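Periplasmic binding protein (Xylanimonas cellulosilytica, PDB 4MX8) probably binds an iron complex or a related small solute outside the membrane and delivers it to an ABC-type importer. Local coordinates at residues Q47-T59 with Y82-A96. Numbering follows the deposited sequence.
Sequences QRIVVFDMAALDT and YLADDAFNAGTLFEA
Phe52 turns its CG anti to its own carbonyl carbon (chi1 -73°), which carries the ring into the bend of 90-96, while Phe88, with CG lodged between its backbone N and carbonyl carbon (chi1 72°), reaches back to Val50. Ala90 and Ala96 bring only methyls to Phe52 CZ, Ala96 CB at 3.6 Å, so the chain can curl closely round the flat, apolar ring. Its slightly positive C-H edge suits a carbonyl oxygen, and CD1 meets Thr92 O in plane at 3.4 Å. With an alanine here, the methyls of Ala90 and Ala96 would probably lose their shared partner and a gap would open inside the bend. Gly91 has a backbone conformation readily open only to a residue without a side chain. Branched Val50 serves two neighbours, CG1 touching Ala90 CB and CG2 packing 3.5 Å from Phe88 CZ. Arg48 is long enough to bring NH1 to 3.9 Å from Phe88 CD2, its guanidinium inclined 65° to the ring. A water 2.8 Å from both Phe52 O and Leu93 O is placed to link the backbones. Branched Leu57 and Leu83 pack helix 54-62 against strand 83-84. In this alpha/beta lobe of a periplasmic binding protein, strand 49-51 runs between 108-111 and 67-70, bonded to both; 87-89 pairs with the far side of 67-70, so Val50 and Phe88 meet past the intervening strand, while helix 98-104 touches Phe52 and Ala90 through Ile101.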
loop_
_atom_site.group_PDB
_atom_site.type_symbol
_atom_site.label_atom_id
_atom_site.label_comp_id
_atom_site.label_asym_id
_atom_site.label_seq_id
_atom_site.Cartn_x
_atom_site.Cartn_y
_atom_site.Cartn_z
ATOM N N GLN A 47 -11.979 22.303 2.778
ATOM C CA GLN A 47 -13.340 22.148 2.277
ATOM C C GLN A 47 -13.440 21.474 0.881
ATOM O O GLN A 47 -14.524 21.034 0.468
ATOM C CB GLN A 47 -14.004 23.528 2.304
ATOM C CG GLN A 47 -15.391 23.598 2.969
ATOM C CD GLN A 47 -15.447 22.992 4.371
ATOM O OE1 GLN A 47 -14.433 22.911 5.067
ATOM N NE2 GLN A 47 -16.645 22.560 4.789
ATOM N N ARG A 48 -12.313 21.406 0.166
ATOM C CA ARG A 48 -12.237 20.767 -1.150
ATOM C C ARG A 48 -10.917 20.042 -1.313
ATOM O O ARG A 48 -9.958 20.621 -1.831
ATOM C CB ARG A 48 -12.327 21.795 -2.276
ATOM C CG ARG A 48 -13.624 21.768 -3.058
ATOM C CD ARG A 48 -13.395 22.082 -4.530
ATOM N NE ARG A 48 -14.656 22.410 -5.189
ATOM C CZ ARG A 48 -15.404 21.551 -5.875
ATOM N NH1 ARG A 48 -15.023 20.293 -6.032
ATOM N NH2 ARG A 48 -16.543 21.962 -6.417
ATOM N N ILE A 49 -10.859 18.780 -0.892
ATOM C CA ILE A 49 -9.614 18.022 -0.945
ATOM C C ILE A 49 -9.541 17.193 -2.220
ATOM O O ILE A 49 -10.492 16.498 -2.576
ATOM C CB ILE A 49 -9.478 17.067 0.258
ATOM C CG1 ILE A 49 -9.881 17.758 1.556
ATOM C CG2 ILE A 49 -8.065 16.529 0.346
ATOM C CD1 ILE A 49 -9.865 16.849 2.740
ATOM N N VAL A 50 -8.409 17.268 -2.909
ATOM C CA VAL A 50 -8.165 16.421 -4.070
ATOM C C VAL A 50 -7.058 15.439 -3.705
ATOM O O VAL A 50 -5.999 15.850 -3.238
ATOM C CB VAL A 50 -7.768 17.255 -5.286
ATOM C CG1 VAL A 50 -7.439 16.366 -6.449
ATOM C CG2 VAL A 50 -8.904 18.175 -5.652
ATOM N N VAL A 51 -7.307 14.145 -3.895
ATOM C CA VAL A 51 -6.364 13.116 -3.458
ATOM C C VAL A 51 -5.986 12.174 -4.609
ATOM O O VAL A 51 -6.866 11.596 -5.246
ATOM C CB VAL A 51 -6.970 12.281 -2.307
ATOM C CG1 VAL A 51 -6.073 11.097 -1.953
ATOM C CG2 VAL A 51 -7.210 13.143 -1.094
ATOM N N PHE A 52 -4.688 12.013 -4.862
ATOM C CA PHE A 52 -4.217 11.065 -5.873
ATOM C C PHE A 52 -3.719 9.729 -5.301
ATOM O O PHE A 52 -3.626 8.741 -6.024
ATOM C CB PHE A 52 -3.088 11.677 -6.717
ATOM C CG PHE A 52 -3.544 12.731 -7.695
ATOM C CD1 PHE A 52 -3.837 12.405 -9.005
ATOM C CD2 PHE A 52 -3.653 14.061 -7.306
ATOM C CE1 PHE A 52 -4.244 13.394 -9.914
ATOM C CE2 PHE A 52 -4.057 15.051 -8.211
ATOM C CZ PHE A 52 -4.353 14.715 -9.512
ATOM N N ASP A 53 -3.361 9.714 -4.019
ATOM C CA ASP A 53 -2.807 8.524 -3.350
ATOM C C ASP A 53 -3.932 7.808 -2.591
ATOM O O ASP A 53 -4.477 8.344 -1.620
ATOM C CB ASP A 53 -1.665 8.939 -2.402
ATOM C CG ASP A 53 -1.121 7.778 -1.558
ATOM O OD1 ASP A 53 -0.813 6.702 -2.126
ATOM O OD2 ASP A 53 -0.980 7.953 -0.315
HETATM N N MSE A 54 -4.295 6.611 -3.049
HETATM C CA MSE A 54 -5.444 5.897 -2.486
HETATM C C MSE A 54 -5.327 5.672 -0.974
HETATM O O MSE A 54 -6.331 5.561 -0.269
HETATM C CB MSE A 54 -5.693 4.573 -3.229
HETATM C CG MSE A 54 -6.064 4.704 -4.716
HETATM SE SE MSE A 54 -7.523 5.939 -5.087
HETATM C CE MSE A 54 -6.579 7.625 -5.170
ATOM N N ALA A 55 -4.099 5.623 -0.472
ATOM C CA ALA A 55 -3.935 5.367 0.939
ATOM C C ALA A 55 -4.295 6.614 1.730
ATOM O O ALA A 55 -4.870 6.524 2.819
ATOM C CB ALA A 55 -2.548 4.918 1.229
ATOM N N ALA A 56 -3.970 7.785 1.191
ATOM C CA ALA A 56 -4.445 9.020 1.822
ATOM C C ALA A 56 -5.950 9.154 1.682
ATOM O O ALA A 56 -6.606 9.636 2.597
ATOM C CB ALA A 56 -3.771 10.219 1.245
ATOM N N LEU A 57 -6.492 8.739 0.534
ATOM C CA LEU A 57 -7.943 8.771 0.340
ATOM C C LEU A 57 -8.589 7.913 1.418
ATOM O O LEU A 57 -9.518 8.349 2.084
ATOM C CB LEU A 57 -8.351 8.293 -1.061
ATOM C CG LEU A 57 -9.826 8.502 -1.455
ATOM C CD1 LEU A 57 -9.941 8.652 -2.946
ATOM C CD2 LEU A 57 -10.745 7.373 -1.001
ATOM N N ASP A 58 -8.070 6.697 1.574
ATOM C CA ASP A 58 -8.510 5.760 2.596
ATOM C C ASP A 58 -8.593 6.432 3.970
ATOM O O ASP A 58 -9.667 6.515 4.571
ATOM C CB ASP A 58 -7.528 4.588 2.643
ATOM C CG ASP A 58 -7.972 3.465 3.575
ATOM O OD1 ASP A 58 -8.840 3.688 4.457
ATOM O OD2 ASP A 58 -7.425 2.346 3.429
ATOM N N THR A 59 -7.459 6.916 4.464
ATOM C CA THR A 59 -7.421 7.475 5.809
ATOM C C THR A 59 -8.327 8.697 5.960
ATOM O O THR A 59 -9.049 8.823 6.967
ATOM C CB THR A 59 -5.985 7.775 6.281
ATOM O OG1 THR A 59 -5.252 6.544 6.364
ATOM C CG2 THR A 59 -6.001 8.409 7.653
ATOM N N TYR A 82 -16.188 7.164 0.048
ATOM C CA TYR A 82 -15.653 8.391 0.616
ATOM C C TYR A 82 -15.564 9.547 -0.405
ATOM O O TYR A 82 -15.091 10.638 -0.089
ATOM C CB TYR A 82 -14.294 8.115 1.260
ATOM C CG TYR A 82 -14.329 7.067 2.345
ATOM C CD1 TYR A 82 -15.158 7.206 3.435
ATOM C CD2 TYR A 82 -13.510 5.952 2.293
ATOM C CE1 TYR A 82 -15.187 6.263 4.440
ATOM C CE2 TYR A 82 -13.536 4.993 3.305
ATOM C CZ TYR A 82 -14.385 5.163 4.375
ATOM O OH TYR A 82 -14.441 4.237 5.383
ATOM N N LEU A 83 -16.026 9.320 -1.630
ATOM C CA LEU A 83 -16.056 10.411 -2.597
ATOM C C LEU A 83 -17.281 11.309 -2.391
ATOM O O LEU A 83 -18.359 10.868 -1.984
ATOM C CB LEU A 83 -16.031 9.889 -4.036
ATOM C CG LEU A 83 -14.871 9.007 -4.453
ATOM C CD1 LEU A 83 -15.141 8.417 -5.801
ATOM C CD2 LEU A 83 -13.620 9.833 -4.488
ATOM N N ALA A 84 -17.083 12.590 -2.662
ATOM C CA ALA A 84 -18.165 13.546 -2.738
ATOM C C ALA A 84 -19.147 13.085 -3.804
ATOM O O ALA A 84 -18.734 12.510 -4.812
ATOM C CB ALA A 84 -17.600 14.898 -3.101
ATOM N N ASP A 85 -20.440 13.337 -3.602
ATOM C CA ASP A 85 -21.446 12.886 -4.570
ATOM C C ASP A 85 -21.210 13.458 -5.961
ATOM O O ASP A 85 -21.682 12.909 -6.954
ATOM C CB ASP A 85 -22.859 13.229 -4.111
ATOM C CG ASP A 85 -23.170 12.672 -2.745
ATOM O OD1 ASP A 85 -22.265 12.711 -1.882
ATOM O OD2 ASP A 85 -24.312 12.200 -2.535
ATOM N N ASP A 86 -20.471 14.556 -6.026
ATOM C CA ASP A 86 -20.214 15.221 -7.292
ATOM C C ASP A 86 -18.713 15.282 -7.536
ATOM O O ASP A 86 -18.229 16.158 -8.267
ATOM C CB ASP A 86 -20.788 16.635 -7.266
ATOM C CG ASP A 86 -20.259 17.454 -6.093
ATOM O OD1 ASP A 86 -20.198 18.699 -6.205
ATOM O OD2 ASP A 86 -19.896 16.849 -5.057
ATOM N N ALA A 87 -17.980 14.355 -6.918
ATOM C CA ALA A 87 -16.526 14.336 -7.043
ATOM C C ALA A 87 -16.132 14.358 -8.508
ATOM O O ALA A 87 -16.819 13.760 -9.347
ATOM C CB ALA A 87 -15.931 13.128 -6.349
ATOM N N PHE A 88 -15.053 15.076 -8.806
ATOM C CA PHE A 88 -14.617 15.276 -10.176
ATOM C C PHE A 88 -13.362 14.446 -10.437
ATOM O O PHE A 88 -12.616 14.124 -9.500
ATOM C CB PHE A 88 -14.379 16.767 -10.459
ATOM C CG PHE A 88 -13.145 17.331 -9.802
ATOM C CD1 PHE A 88 -11.927 17.351 -10.479
ATOM C CD2 PHE A 88 -13.193 17.837 -8.510
ATOM C CE1 PHE A 88 -10.787 17.859 -9.881
ATOM C CE2 PHE A 88 -12.056 18.341 -7.903
ATOM C CZ PHE A 88 -10.855 18.363 -8.595
ATOM N N ASN A 89 -13.131 14.099 -11.704
ATOM C CA ASN A 89 -11.970 13.280 -12.050
ATOM C C ASN A 89 -10.696 14.132 -12.185
ATOM O O ASN A 89 -10.615 15.011 -13.042
ATOM C CB ASN A 89 -12.257 12.445 -13.309
ATOM C CG ASN A 89 -11.107 11.537 -13.682
ATOM O OD1 ASN A 89 -11.104 10.336 -13.365
ATOM N ND2 ASN A 89 -10.115 12.102 -14.381
ATOM N N ALA A 90 -9.706 13.860 -11.338
ATOM C CA ALA A 90 -8.500 14.696 -11.261
ATOM C C ALA A 90 -7.377 14.235 -12.167
ATOM O O ALA A 90 -6.373 14.931 -12.309
ATOM C CB ALA A 90 -7.992 14.762 -9.834
ATOM N N GLY A 91 -7.528 13.052 -12.753
ATOM C CA GLY A 91 -6.453 12.472 -13.541
ATOM C C GLY A 91 -6.400 10.962 -13.425
ATOM O O GLY A 91 -7.434 10.300 -13.517
ATOM N N THR A 92 -5.193 10.423 -13.246
ATOM C CA THR A 92 -4.997 9.002 -12.945
ATOM C C THR A 92 -4.003 8.905 -11.794
ATOM O O THR A 92 -3.599 9.925 -11.247
ATOM C CB THR A 92 -4.401 8.250 -14.116
ATOM O OG1 THR A 92 -3.060 8.711 -14.301
ATOM C CG2 THR A 92 -5.222 8.471 -15.384
ATOM N N LEU A 93 -3.590 7.689 -11.442
ATOM C CA LEU A 93 -2.675 7.500 -10.314
ATOM C C LEU A 93 -1.303 8.116 -10.582
ATOM O O LEU A 93 -0.513 8.281 -9.663
ATOM C CB LEU A 93 -2.491 6.016 -10.016
ATOM C CG LEU A 93 -3.734 5.259 -9.548
ATOM C CD1 LEU A 93 -3.438 3.779 -9.378
ATOM C CD2 LEU A 93 -4.238 5.875 -8.257
ATOM N N PHE A 94 -1.040 8.448 -11.846
ATOM C CA PHE A 94 0.279 8.865 -12.300
ATOM C C PHE A 94 0.302 10.282 -12.859
ATOM O O PHE A 94 1.378 10.865 -13.050
ATOM C CB PHE A 94 0.742 7.970 -13.439
ATOM C CG PHE A 94 1.012 6.561 -13.052
ATOM C CD1 PHE A 94 2.148 6.222 -12.351
ATOM C CD2 PHE A 94 0.161 5.557 -13.447
ATOM C CE1 PHE A 94 2.409 4.895 -12.025
ATOM C CE2 PHE A 94 0.423 4.230 -13.128
ATOM C CZ PHE A 94 1.544 3.898 -12.420
ATOM N N GLU A 95 -0.871 10.818 -13.167
ATOM C CA GLU A 95 -0.942 12.007 -13.994
ATOM C C GLU A 95 -2.099 12.899 -13.590
ATOM O O GLU A 95 -3.192 12.418 -13.280
ATOM C CB GLU A 95 -1.096 11.583 -15.453
ATOM C CG GLU A 95 -0.735 12.656 -16.454
ATOM C CD GLU A 95 -0.705 12.140 -17.881
ATOM O OE1 GLU A 95 -1.141 10.985 -18.106
ATOM O OE2 GLU A 95 -0.245 12.897 -18.773
ATOM N N ALA A 96 -1.872 14.207 -13.604
ATOM C CA ALA A 96 -2.902 15.155 -13.189
ATOM C C ALA A 96 -3.490 15.958 -14.352
ATOM O O ALA A 96 -2.760 16.410 -15.233
ATOM C CB ALA A 96 -2.334 16.096 -12.135
HETATM O O HOH W 1 -1.004 8.080 -6.863
#